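Local coordinates for protein nucleoporin NUP159 (Saccharomyces cerevisiae, PDB 1XIP) that serves as a nuclear pore complex component whose N-terminal beta-propeller domain works in mRNA export by tethering the helicase Dbp5 to the pore, at residues Leu363-Asn371 / Leu375-His382; Asn47-Ala55 / Val93-Leu101. All coordinates share one frame; numbering follows the deposited sequence.

Contact 1 of 2, residues Leu363-Asn371 / Leu375-His382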
ATOM      1  N   LEU A 363      -3.109  21.606   4.261  1.00 33.95           N
ATOM      2  CA  LEU A 363      -2.682  20.431   3.501  1.00 33.79           C
ATOM      3  C   LEU A 363      -2.788  19.094   4.269  1.00 32.74           C
ATOM      4  O   LEU A 363      -2.599  19.060   5.488  1.00 33.31           O
ATOM      5  CB  LEU A 363      -1.232  20.645   3.005  1.00 34.43           C
ATOM      6  CG  LEU A 363      -0.205  21.439   3.859  1.00 35.67           C
ATOM      7  CD1 LEU A 363       0.085  20.737   5.195  1.00 36.67           C
ATOM      8  CD2 LEU A 363       1.108  21.682   3.087  1.00 36.03           C
ATOM      9  N   PRO A 364      -3.093  18.008   3.547  1.00 31.35           N
ATOM     10  CA  PRO A 364      -3.124  16.677   4.144  1.00 29.98           C
ATOM     11  C   PRO A 364      -1.686  16.192   4.379  1.00 28.82           C
ATOM     12  O   PRO A 364      -0.767  16.587   3.648  1.00 28.92           O
ATOM     13  CB  PRO A 364      -3.804  15.814   3.075  1.00 30.37           C
ATOM     14  CG  PRO A 364      -4.330  16.783   2.034  1.00 30.65           C
ATOM     15  CD  PRO A 364      -3.465  17.987   2.122  1.00 30.97           C
ATOM     16  N   LEU A 365      -1.494  15.350   5.391  1.00 26.64           N
ATOM     17  CA  LEU A 365      -0.168  14.925   5.771  1.00 24.35           C
ATOM     18  C   LEU A 365      -0.055  13.451   5.514  1.00 23.22           C
ATOM     19  O   LEU A 365      -0.903  12.683   5.939  1.00 23.64           O
ATOM     20  CB  LEU A 365       0.114  15.251   7.238  1.00 23.92           C
ATOM     21  CG  LEU A 365       0.087  16.721   7.681  1.00 23.17           C
ATOM     22  CD1 LEU A 365       0.533  16.865   9.138  1.00 22.13           C
ATOM     23  CD2 LEU A 365       0.925  17.624   6.786  1.00 21.87           C
ATOM     24  N   VAL A 366       0.978  13.065   4.776  1.00 21.40           N
ATOM     25  CA  VAL A 366       1.261  11.667   4.513  1.00 19.84           C
ATOM     26  C   VAL A 366       2.368  11.191   5.453  1.00 19.26           C
ATOM     27  O   VAL A 366       3.499  11.714   5.431  1.00 19.63           O
ATOM     28  CB  VAL A 366       1.708  11.459   3.030  1.00 20.07           C
ATOM     29  CG1 VAL A 366       1.886   9.990   2.718  1.00 19.31           C
ATOM     30  CG2 VAL A 366       0.719  12.105   2.060  1.00 18.66           C
ATOM     31  N   TYR A 367       2.035  10.224   6.297  1.00 18.36           N
ATOM     32  CA  TYR A 367       3.014   9.572   7.170  1.00 17.64           C
ATOM     33  C   TYR A 367       3.501   8.326   6.469  1.00 17.93           C
ATOM     34  O   TYR A 367       2.665   7.519   5.965  1.00 17.87           O
ATOM     35  CB  TYR A 367       2.363   9.143   8.475  1.00 16.92           C
ATOM     36  CG  TYR A 367       2.002  10.249   9.432  1.00 16.95           C
ATOM     37  CD1 TYR A 367       1.446  11.462   8.988  1.00 15.95           C
ATOM     38  CD2 TYR A 367       2.176  10.075  10.803  1.00 16.19           C
ATOM     39  CE1 TYR A 367       1.096  12.454   9.888  1.00 13.91           C
ATOM     40  CE2 TYR A 367       1.816  11.057  11.701  1.00 13.91           C
ATOM     41  CZ  TYR A 367       1.281  12.241  11.246  1.00 13.69           C
ATOM     42  OH  TYR A 367       0.939  13.212  12.168  1.00 12.67           O
ATOM     43  N   ILE A 368       4.828   8.159   6.422  1.00 17.38           N
ATOM     44  CA  ILE A 368       5.457   7.004   5.764  1.00 17.28           C
ATOM     45  C   ILE A 368       6.423   6.307   6.728  1.00 18.34           C
ATOM     46  O   ILE A 368       7.292   6.968   7.320  1.00 18.24           O
ATOM     47  CB  ILE A 368       6.210   7.446   4.468  1.00 17.20           C
ATOM     48  CG1 ILE A 368       5.272   8.244   3.527  1.00 17.37           C
ATOM     49  CG2 ILE A 368       6.844   6.250   3.766  1.00 14.98           C
ATOM     50  CD1 ILE A 368       5.914   8.747   2.246  1.00 14.37           C
ATOM     51  N   LEU A 369       6.258   4.981   6.883  1.00 19.17           N
ATOM     52  CA  LEU A 369       7.075   4.148   7.783  1.00 19.78           C
ATOM     53  C   LEU A 369       8.069   3.243   7.022  1.00 20.42           C
ATOM     54  O   LEU A 369       7.675   2.488   6.121  1.00 20.71           O
ATOM     55  CB  LEU A 369       6.174   3.272   8.662  1.00 20.10           C
ATOM     56  CG  LEU A 369       6.474   3.228  10.167  1.00 20.57           C
ATOM     57  CD1 LEU A 369       5.943   1.946  10.790  1.00 18.75           C
ATOM     58  CD2 LEU A 369       7.959   3.379  10.447  1.00 20.99           C
ATOM     59  N   ASN A 370       9.340   3.315   7.437  1.00 21.02           N
ATOM     60  CA  ASN A 370      10.509   2.576   6.885  1.00 21.19           C
ATOM     61  C   ASN A 370      10.555   1.104   7.166  1.00 20.70           C
ATOM     62  O   ASN A 370       9.998   0.647   8.152  1.00 20.50           O
ATOM     63  CB  ASN A 370      11.807   3.119   7.489  1.00 21.34           C
ATOM     64  CG  ASN A 370      12.472   4.125   6.607  1.00 23.48           C
ATOM     65  OD1 ASN A 370      13.560   4.613   6.913  1.00 25.88           O
ATOM     66  ND2 ASN A 370      11.824   4.449   5.491  1.00 28.23           N
ATOM     67  N   ASN A 371      11.427   0.404   6.458  1.00 20.16           N
ATOM     68  CA  ASN A 371      11.946  -0.901   6.856  1.00 19.34           C
ATOM     69  C   ASN A 371      12.860  -0.800   8.067  1.00 19.70           C
ATOM     70  O   ASN A 371      13.322  -1.822   8.588  1.00 20.10           O
ATOM     71  CB  ASN A 371      12.687  -1.577   5.696  1.00 18.98           C
ATOM     72  CG  ASN A 371      13.822  -0.709   5.116  1.00 18.96           C
ATOM     73  OD1 ASN A 371      13.584   0.378   4.584  1.00 17.06           O
ATOM     74  ND2 ASN A 371      15.064  -1.203   5.211  1.00 18.18           N
ATOM     75  N   LEU A 375       9.968   7.022  10.705  1.00 20.03           N
ATOM     76  CA  LEU A 375       8.734   7.590  10.199  1.00 19.91           C
ATOM     77  C   LEU A 375       8.990   8.974   9.664  1.00 20.57           C
ATOM     78  O   LEU A 375       9.634   9.796  10.310  1.00 20.93           O
ATOM     79  CB  LEU A 375       7.635   7.634  11.282  1.00 19.80           C
ATOM     80  CG  LEU A 375       6.224   7.988  10.745  1.00 19.05           C
ATOM     81  CD1 LEU A 375       5.217   7.028  11.219  1.00 18.90           C
ATOM     82  CD2 LEU A 375       5.794   9.381  11.084  1.00 20.08           C
ATOM     83  N   GLN A 376       8.442   9.232   8.491  1.00 21.67           N
ATOM     84  CA  GLN A 376       8.585  10.497   7.809  1.00 22.87           C
ATOM     85  C   GLN A 376       7.200  11.162   7.671  1.00 23.64           C
ATOM     86  O   GLN A 376       6.205  10.482   7.348  1.00 24.03           O
ATOM     87  CB  GLN A 376       9.168  10.220   6.446  1.00 22.62           C
ATOM     88  CG  GLN A 376       9.403  11.415   5.609  1.00 25.34           C
ATOM     89  CD  GLN A 376       9.866  11.060   4.193  1.00 29.56           C
ATOM     90  OE1 GLN A 376       9.944   9.864   3.821  1.00 30.37           O
ATOM     91  NE2 GLN A 376      10.170  12.093   3.395  1.00 30.54           N
ATOM     92  N   ILE A 377       7.125  12.467   7.938  1.00 23.90           N
ATOM     93  CA  ILE A 377       5.903  13.219   7.655  1.00 24.48           C
ATOM     94  C   ILE A 377       6.142  14.190   6.514  1.00 25.33           C
ATOM     95  O   ILE A 377       7.089  14.984   6.544  1.00 24.71           O
ATOM     96  CB  ILE A 377       5.367  13.992   8.888  1.00 24.20           C
ATOM     97  CG1 ILE A 377       4.979  13.038  10.021  1.00 23.86           C
ATOM     98  CG2 ILE A 377       4.159  14.862   8.487  1.00 23.14           C
ATOM     99  CD1 ILE A 377       4.439  13.751  11.251  1.00 21.02           C
ATOM    100  N   VAL A 378       5.260  14.128   5.521  1.00 26.59           N
ATOM    101  CA  VAL A 378       5.393  14.916   4.308  1.00 27.86           C
ATOM    102  C   VAL A 378       4.048  15.612   3.993  1.00 29.19           C
ATOM    103  O   VAL A 378       3.021  14.959   3.791  1.00 29.62           O
ATOM    104  CB  VAL A 378       5.880  14.008   3.129  1.00 27.54           C
ATOM    105  CG1 VAL A 378       5.900  14.745   1.875  1.00 28.18           C
ATOM    106  CG2 VAL A 378       7.270  13.484   3.393  1.00 26.61           C
ATOM    107  N   GLY A 379       4.048  16.932   3.987  1.00 30.79           N
ATOM    108  CA  GLY A 379       2.849  17.663   3.626  1.00 33.29           C
ATOM    109  C   GLY A 379       2.763  17.862   2.126  1.00 35.04           C
ATOM    110  O   GLY A 379       3.684  18.412   1.530  1.00 34.87           O
ATOM    111  N   LEU A 380       1.675  17.410   1.507  1.00 37.05           N
ATOM    112  CA  LEU A 380       1.477  17.663   0.081  1.00 39.12           C
ATOM    113  C   LEU A 380       0.658  18.921  -0.101  1.00 40.68           C
ATOM    114  O   LEU A 380      -0.465  19.006   0.387  1.00 40.36           O
ATOM    115  CB  LEU A 380       0.816  16.475  -0.639  1.00 39.04           C
ATOM    116  CG  LEU A 380       0.446  16.704  -2.124  1.00 39.13           C
ATOM    117  CD1 LEU A 380       1.671  16.918  -3.045  1.00 37.40           C
ATOM    118  CD2 LEU A 380      -0.453  15.573  -2.660  1.00 39.17           C
ATOM    119  N   PHE A 381       1.231  19.900  -0.799  1.00 43.05           N
ATOM    120  CA  PHE A 381       0.585  21.196  -0.924  1.00 45.37           C
ATOM    121  C   PHE A 381      -0.110  21.425  -2.272  1.00 46.20           C
ATOM    122  O   PHE A 381       0.200  20.757  -3.275  1.00 46.07           O
ATOM    123  CB  PHE A 381       1.545  22.340  -0.561  1.00 45.87           C
ATOM    124  CG  PHE A 381       2.593  22.632  -1.607  1.00 49.32           C
ATOM    125  CD1 PHE A 381       2.265  23.317  -2.791  1.00 52.19           C
ATOM    126  CD2 PHE A 381       3.923  22.267  -1.394  1.00 52.42           C
ATOM    127  CE1 PHE A 381       3.245  23.610  -3.770  1.00 53.59           C
ATOM    128  CE2 PHE A 381       4.915  22.558  -2.358  1.00 53.70           C
ATOM    129  CZ  PHE A 381       4.569  23.228  -3.550  1.00 54.28           C
ATOM    130  N   HIS A 382      -1.074  22.356  -2.244  1.00 47.59           N
ATOM    131  CA  HIS A 382      -1.830  22.851  -3.411  1.00 48.74           C
ATOM    132  C   HIS A 382      -1.923  21.848  -4.576  1.00 48.99           C
ATOM    133  O   HIS A 382      -2.841  21.025  -4.639  1.00 49.40           O
ATOM    134  CB  HIS A 382      -1.259  24.207  -3.878  1.00 48.97           C
ATOM    135  CG  HIS A 382      -2.162  24.967  -4.803  1.00 50.80           C
ATOM    136  ND1 HIS A 382      -3.284  24.412  -5.386  1.00 52.55           N
ATOM    137  CD2 HIS A 382      -2.101  26.245  -5.252  1.00 52.14           C
ATOM    138  CE1 HIS A 382      -3.880  25.318  -6.143  1.00 52.43           C
ATOM    139  NE2 HIS A 382      -3.180  26.437  -6.084  1.00 52.07           N
TER

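Contact 2 of 2, residues Asn47-Ala55 / Val93-Leu101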
ATOM      1  N   ASN A  47      -8.208   9.469  12.115  1.00 20.23           N
ATOM      2  CA  ASN A  47      -8.391  10.889  12.329  1.00 20.84           C
ATOM      3  C   ASN A  47      -9.519  11.225  13.310  1.00 21.35           C
ATOM      4  O   ASN A  47      -9.505  12.301  13.923  1.00 21.47           O
ATOM      5  CB  ASN A  47      -8.626  11.585  10.989  1.00 20.98           C
ATOM      6  CG  ASN A  47      -7.366  11.671  10.157  1.00 21.05           C
ATOM      7  OD1 ASN A  47      -6.456  12.428  10.472  1.00 20.99           O
ATOM      8  ND2 ASN A  47      -7.305  10.891   9.095  1.00 22.10           N
ATOM      9  N   SER A  48     -10.493  10.314  13.451  1.00 21.59           N
ATOM     10  CA  SER A  48     -11.633  10.537  14.344  1.00 21.76           C
ATOM     11  C   SER A  48     -11.238  10.295  15.775  1.00 21.91           C
ATOM     12  O   SER A  48     -11.668  11.009  16.676  1.00 22.95           O
ATOM     13  CB  SER A  48     -12.801   9.608  13.992  1.00 22.09           C
ATOM     14  OG  SER A  48     -12.480   8.257  14.299  1.00 22.27           O
ATOM     15  N   LYS A  49     -10.443   9.260  15.996  1.00 21.73           N
ATOM     16  CA  LYS A  49      -9.979   8.942  17.338  1.00 21.34           C
ATOM     17  C   LYS A  49      -8.704   9.706  17.696  1.00 20.73           C
ATOM     18  O   LYS A  49      -8.322   9.764  18.862  1.00 20.99           O
ATOM     19  CB  LYS A  49      -9.736   7.444  17.456  1.00 21.09           C
ATOM     20  CG  LYS A  49     -10.951   6.673  17.756  1.00 22.73           C
ATOM     21  CD  LYS A  49     -10.684   5.196  17.631  1.00 26.86           C
ATOM     22  CE  LYS A  49     -11.980   4.432  17.572  1.00 29.22           C
ATOM     23  NZ  LYS A  49     -12.324   4.257  16.136  1.00 33.56           N
ATOM     24  N   SER A  50      -8.051  10.276  16.686  1.00 20.10           N
ATOM     25  CA  SER A  50      -6.719  10.869  16.827  1.00 19.83           C
ATOM     26  C   SER A  50      -5.685   9.849  17.352  1.00 19.43           C
ATOM     27  O   SER A  50      -5.020  10.094  18.360  1.00 20.74           O
ATOM     28  CB  SER A  50      -6.764  12.117  17.717  1.00 19.83           C
ATOM     29  OG  SER A  50      -5.836  13.093  17.263  1.00 21.39           O
ATOM     30  N   LEU A  51      -5.567   8.706  16.679  1.00 18.06           N
ATOM     31  CA  LEU A  51      -4.644   7.654  17.097  1.00 16.40           C
ATOM     32  C   LEU A  51      -3.879   7.103  15.902  1.00 15.82           C
ATOM     33  O   LEU A  51      -4.268   7.339  14.768  1.00 16.14           O
ATOM     34  CB  LEU A  51      -5.402   6.505  17.797  1.00 15.97           C
ATOM     35  CG  LEU A  51      -6.204   6.735  19.071  1.00 14.07           C
ATOM     36  CD1 LEU A  51      -6.837   5.464  19.477  1.00 11.81           C
ATOM     37  CD2 LEU A  51      -5.366   7.280  20.238  1.00 14.35           C
ATOM     38  N   PHE A  52      -2.787   6.376  16.170  1.00 15.13           N
ATOM     39  CA  PHE A  52      -2.076   5.576  15.158  1.00 14.14           C
ATOM     40  C   PHE A  52      -1.704   4.213  15.720  1.00 13.90           C
ATOM     41  O   PHE A  52      -1.467   4.073  16.933  1.00 13.38           O
ATOM     42  CB  PHE A  52      -0.806   6.275  14.671  1.00 14.21           C
ATOM     43  CG  PHE A  52       0.297   6.331  15.709  1.00 13.84           C
ATOM     44  CD1 PHE A  52       1.335   5.375  15.710  1.00 13.54           C
ATOM     45  CD2 PHE A  52       0.292   7.313  16.687  1.00 11.10           C
ATOM     46  CE1 PHE A  52       2.332   5.403  16.681  1.00 11.42           C
ATOM     47  CE2 PHE A  52       1.285   7.353  17.646  1.00 13.32           C
ATOM     48  CZ  PHE A  52       2.314   6.389  17.643  1.00 13.55           C
ATOM     49  N   VAL A  53      -1.700   3.212  14.841  1.00 13.26           N
ATOM     50  CA  VAL A  53      -0.996   1.963  15.064  1.00 13.26           C
ATOM     51  C   VAL A  53       0.146   1.874  14.087  1.00 13.06           C
ATOM     52  O   VAL A  53       0.037   2.304  12.921  1.00 13.36           O
ATOM     53  CB  VAL A  53      -1.821   0.701  14.711  1.00 13.52           C
ATOM     54  CG1 VAL A  53      -1.936  -0.198  15.869  1.00 13.04           C
ATOM     55  CG2 VAL A  53      -3.129   1.040  14.092  1.00 13.63           C
ATOM     56  N   ALA A  54       1.202   1.214  14.526  1.00 12.71           N
ATOM     57  CA  ALA A  54       2.386   0.996  13.719  1.00 12.25           C
ATOM     58  C   ALA A  54       3.049  -0.247  14.245  1.00 12.07           C
ATOM     59  O   ALA A  54       2.929  -0.561  15.424  1.00 11.38           O
ATOM     60  CB  ALA A  54       3.317   2.180  13.827  1.00 12.34           C
ATOM     61  N   ALA A  55       3.713  -0.973  13.351  1.00 12.49           N
ATOM     62  CA  ALA A  55       4.514  -2.108  13.722  1.00 13.09           C
ATOM     63  C   ALA A  55       5.812  -2.159  12.896  1.00 14.18           C
ATOM     64  O   ALA A  55       5.781  -2.092  11.670  1.00 14.35           O
ATOM     65  CB  ALA A  55       3.712  -3.379  13.533  1.00 13.37           C
ATOM     66  N   VAL A  93      -2.084  -3.824   9.841  1.00 21.54           N
ATOM     67  CA  VAL A  93      -2.440  -3.079  11.030  1.00 22.42           C
ATOM     68  C   VAL A  93      -3.507  -2.079  10.576  1.00 23.17           C
ATOM     69  O   VAL A  93      -3.396  -1.527   9.476  1.00 23.35           O
ATOM     70  CB  VAL A  93      -1.165  -2.407  11.587  1.00 22.51           C
ATOM     71  CG1 VAL A  93      -1.214  -0.876  11.518  1.00 23.24           C
ATOM     72  CG2 VAL A  93      -0.824  -2.939  12.956  1.00 22.47           C
ATOM     73  N   CYS A  94      -4.561  -1.887  11.374  1.00 23.86           N
ATOM     74  CA  CYS A  94      -5.656  -1.004  10.963  1.00 24.92           C
ATOM     75  C   CYS A  94      -6.773  -0.814  11.987  1.00 24.72           C
ATOM     76  O   CYS A  94      -7.100  -1.741  12.724  1.00 25.07           O
ATOM     77  CB  CYS A  94      -6.246  -1.479   9.630  1.00 24.98           C
ATOM     78  SG  CYS A  94      -7.754  -2.448   9.750  1.00 29.40           S
ATOM     79  N   PHE A  95      -7.380   0.378  11.996  1.00 24.23           N
ATOM     80  CA  PHE A  95      -8.505   0.665  12.885  1.00 23.98           C
ATOM     81  C   PHE A  95      -9.803   0.210  12.269  1.00 24.61           C
ATOM     82  O   PHE A  95     -10.007   0.366  11.075  1.00 25.02           O
ATOM     83  CB  PHE A  95      -8.594   2.153  13.213  1.00 23.30           C
ATOM     84  CG  PHE A  95      -7.420   2.679  13.982  1.00 22.89           C
ATOM     85  CD1 PHE A  95      -6.338   3.261  13.319  1.00 23.43           C
ATOM     86  CD2 PHE A  95      -7.387   2.598  15.353  1.00 22.34           C
ATOM     87  CE1 PHE A  95      -5.248   3.749  14.021  1.00 23.43           C
ATOM     88  CE2 PHE A  95      -6.307   3.084  16.068  1.00 23.97           C
ATOM     89  CZ  PHE A  95      -5.229   3.668  15.397  1.00 24.59           C
ATOM     90  N   HIS A  96     -10.688  -0.340  13.097  1.00 25.31           N
ATOM     91  CA  HIS A  96     -11.997  -0.810  12.661  1.00 25.81           C
ATOM     92  C   HIS A  96     -12.991  -0.668  13.803  1.00 25.63           C
ATOM     93  O   HIS A  96     -12.912  -1.390  14.790  1.00 26.04           O
ATOM     94  CB  HIS A  96     -11.925  -2.279  12.221  1.00 25.92           C
ATOM     95  CG  HIS A  96     -13.260  -2.873  11.865  1.00 28.75           C
ATOM     96  ND1 HIS A  96     -13.917  -3.776  12.680  1.00 30.60           N
ATOM     97  CD2 HIS A  96     -14.063  -2.688  10.785  1.00 30.13           C
ATOM     98  CE1 HIS A  96     -15.061  -4.129  12.109  1.00 31.62           C
ATOM     99  NE2 HIS A  96     -15.172  -3.484  10.959  1.00 31.02           N
ATOM    100  N   GLY A  97     -13.937   0.249  13.674  1.00 25.39           N
ATOM    101  CA  GLY A  97     -14.850   0.505  14.768  1.00 25.33           C
ATOM    102  C   GLY A  97     -14.038   0.896  15.984  1.00 25.54           C
ATOM    103  O   GLY A  97     -13.145   1.734  15.892  1.00 25.46           O
ATOM    104  N   ASP A  98     -14.306   0.266  17.118  1.00 25.79           N
ATOM    105  CA  ASP A  98     -13.542   0.567  18.325  1.00 26.01           C
ATOM    106  C   ASP A  98     -12.410  -0.438  18.598  1.00 24.65           C
ATOM    107  O   ASP A  98     -12.043  -0.673  19.736  1.00 24.18           O
ATOM    108  CB  ASP A  98     -14.483   0.690  19.520  1.00 27.29           C
ATOM    109  CG  ASP A  98     -15.154   2.069  19.596  1.00 31.62           C
ATOM    110  OD1 ASP A  98     -16.098   2.336  18.799  1.00 35.32           O
ATOM    111  OD2 ASP A  98     -14.792   2.951  20.419  1.00 35.92           O
ATOM    112  N   GLN A  99     -11.860  -1.002  17.531  1.00 23.78           N
ATOM    113  CA  GLN A  99     -10.859  -2.047  17.620  1.00 23.06           C
ATOM    114  C   GLN A  99      -9.670  -1.742  16.727  1.00 21.88           C
ATOM    115  O   GLN A  99      -9.749  -0.907  15.831  1.00 21.68           O
ATOM    116  CB  GLN A  99     -11.461  -3.372  17.158  1.00 23.74           C
ATOM    117  CG  GLN A  99     -12.288  -4.098  18.186  1.00 26.64           C
ATOM    118  CD  GLN A  99     -12.895  -5.382  17.625  1.00 31.24           C
ATOM    119  OE1 GLN A  99     -12.880  -5.620  16.399  1.00 31.56           O
ATOM    120  NE2 GLN A  99     -13.427  -6.215  18.515  1.00 32.90           N
ATOM    121  N   VAL A 100      -8.568  -2.437  16.970  1.00 20.57           N
ATOM    122  CA  VAL A 100      -7.448  -2.428  16.053  1.00 19.72           C
ATOM    123  C   VAL A 100      -7.199  -3.865  15.575  1.00 19.15           C
ATOM    124  O   VAL A 100      -7.075  -4.789  16.379  1.00 19.45           O
ATOM    125  CB  VAL A 100      -6.184  -1.852  16.712  1.00 19.37           C
ATOM    126  CG1 VAL A 100      -5.027  -1.882  15.759  1.00 19.87           C
ATOM    127  CG2 VAL A 100      -6.414  -0.443  17.143  1.00 20.03           C
ATOM    128  N   LEU A 101      -7.147  -4.068  14.276  1.00 17.94           N
ATOM    129  CA  LEU A 101      -6.822  -5.386  13.801  1.00 18.08           C
ATOM    130  C   LEU A 101      -5.342  -5.463  13.530  1.00 18.07           C
ATOM    131  O   LEU A 101      -4.759  -4.526  13.022  1.00 18.15           O
ATOM    132  CB  LEU A 101      -7.648  -5.767  12.573  1.00 18.26           C
ATOM    133  CG  LEU A 101      -9.170  -5.674  12.764  1.00 18.71           C
ATOM    134  CD1 LEU A 101      -9.887  -6.049  11.506  1.00 19.42           C
ATOM    135  CD2 LEU A 101      -9.632  -6.540  13.924  1.00 18.08           C
TER

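Contact 1 of 2, residues Leu363-Asn371 / Leu375-His382
Tyr367 lays one face of its ring on Ile377: CG1 of Ile377 stands 3.8 Å from the ring centroid and only 5° off the ring normal, a CH-pi contact. The two side chains run side by side in the same direction, set there by matching first torsions, and the extended second torsion of Ile377 (chi2 -180°) carries its CD1 along the ring to 3.5 Å from Tyr367 CZ. Leu375 CD2 meets Tyr367 CD2 obliquely at 3.7 Å. The phenol OH is hydrogen-bonded to Asp343 on strand 337-343, while helix 65-73 touches the same tyrosine through Leu65, Leu68 and Arg69. The backbones form an antiparallel beta hairpin, the middle two strands of a four-stranded propeller blade, between 18-26 and 337-343. Tyr367 and Ile377 are a non-hydrogen-bonded pair; on either side of them, Val366 with Val378 and Ile368 with Gln376 exchange two N-H...O bonds each. Those of the second pair lie in the carbonyl planes, whereas Val378 O receives Val366 N 27° out of its plane. Toward Leu363 the pairing slackens: Leu380 N reaches Pro364 O in a weak bond of 3.4 Å. Leu365 CD2 packs 3.7 Å from Gly379 CA.

Contact 2 of 2, residues Asn47-Ala55 / Val93-Leu101
Val53 CG2 sits over one face of the Phe95 ring, 3.4 Å from CE1, the two side chains arriving from opposite directions. The other gamma carbon, CG1, meets Val100 CG1 tip to tip at 3.5 Å, and Val53 CB lies 3.6 Å from Val93 CG1 as these two valines slide past each other, so Val53 is packed by three residues of the facing hairpin. The ring also turns an edge to the main chain of residues 47-55, with Phe52 CA in its plane, while Leu51 CB comes to 3.7 Å from Phe95 CZ. At the solvent-accessible end, Lys49 NZ donates to Gly97 O (2.7 Å), 30° out of the carbonyl plane; a bend at chi4 (93°) turns the ammonium group onto this oxygen. Gly97 belongs to the type II' turn from His96 to Gln99, whose ends are tied by reciprocal backbone bonds. Farther out, Asp44 OD2 accepts the Phe95 backbone N-H, and Ser50 and Leu51 form a G1 bulge opposite Ser46. No backbone bond joins the two segments, and the axes of 51-55 and 93-96 come no closer than 6.8 Å: two consecutive blades pack mainly through side chains, strand 51-56 between 43-46 and 59-64, and strand 90-96 at the edge of its blade, beside 99-104.

How the contacts relate
Contact 1 lies within one propeller blade and contact 2 between two others, their centres about 18 Å apart. They meet directly: Leu369 CD1 of contact 1 approaches Ala54 CB of contact 2 at 4.0 Å, a packing contact between blades. Asn47 offers a further tie, its side chain bonding to Val342 O and Val344 N, next to Asp343, the partner of Tyr367. Together the contacts span three blades in succession around the ring: the one containing 365-370 and 374-381, the one containing 51-56, and the one containing 90-96. The first also takes in strand 18-26, so it joins chain regions from both ends of the domain and closes the propeller.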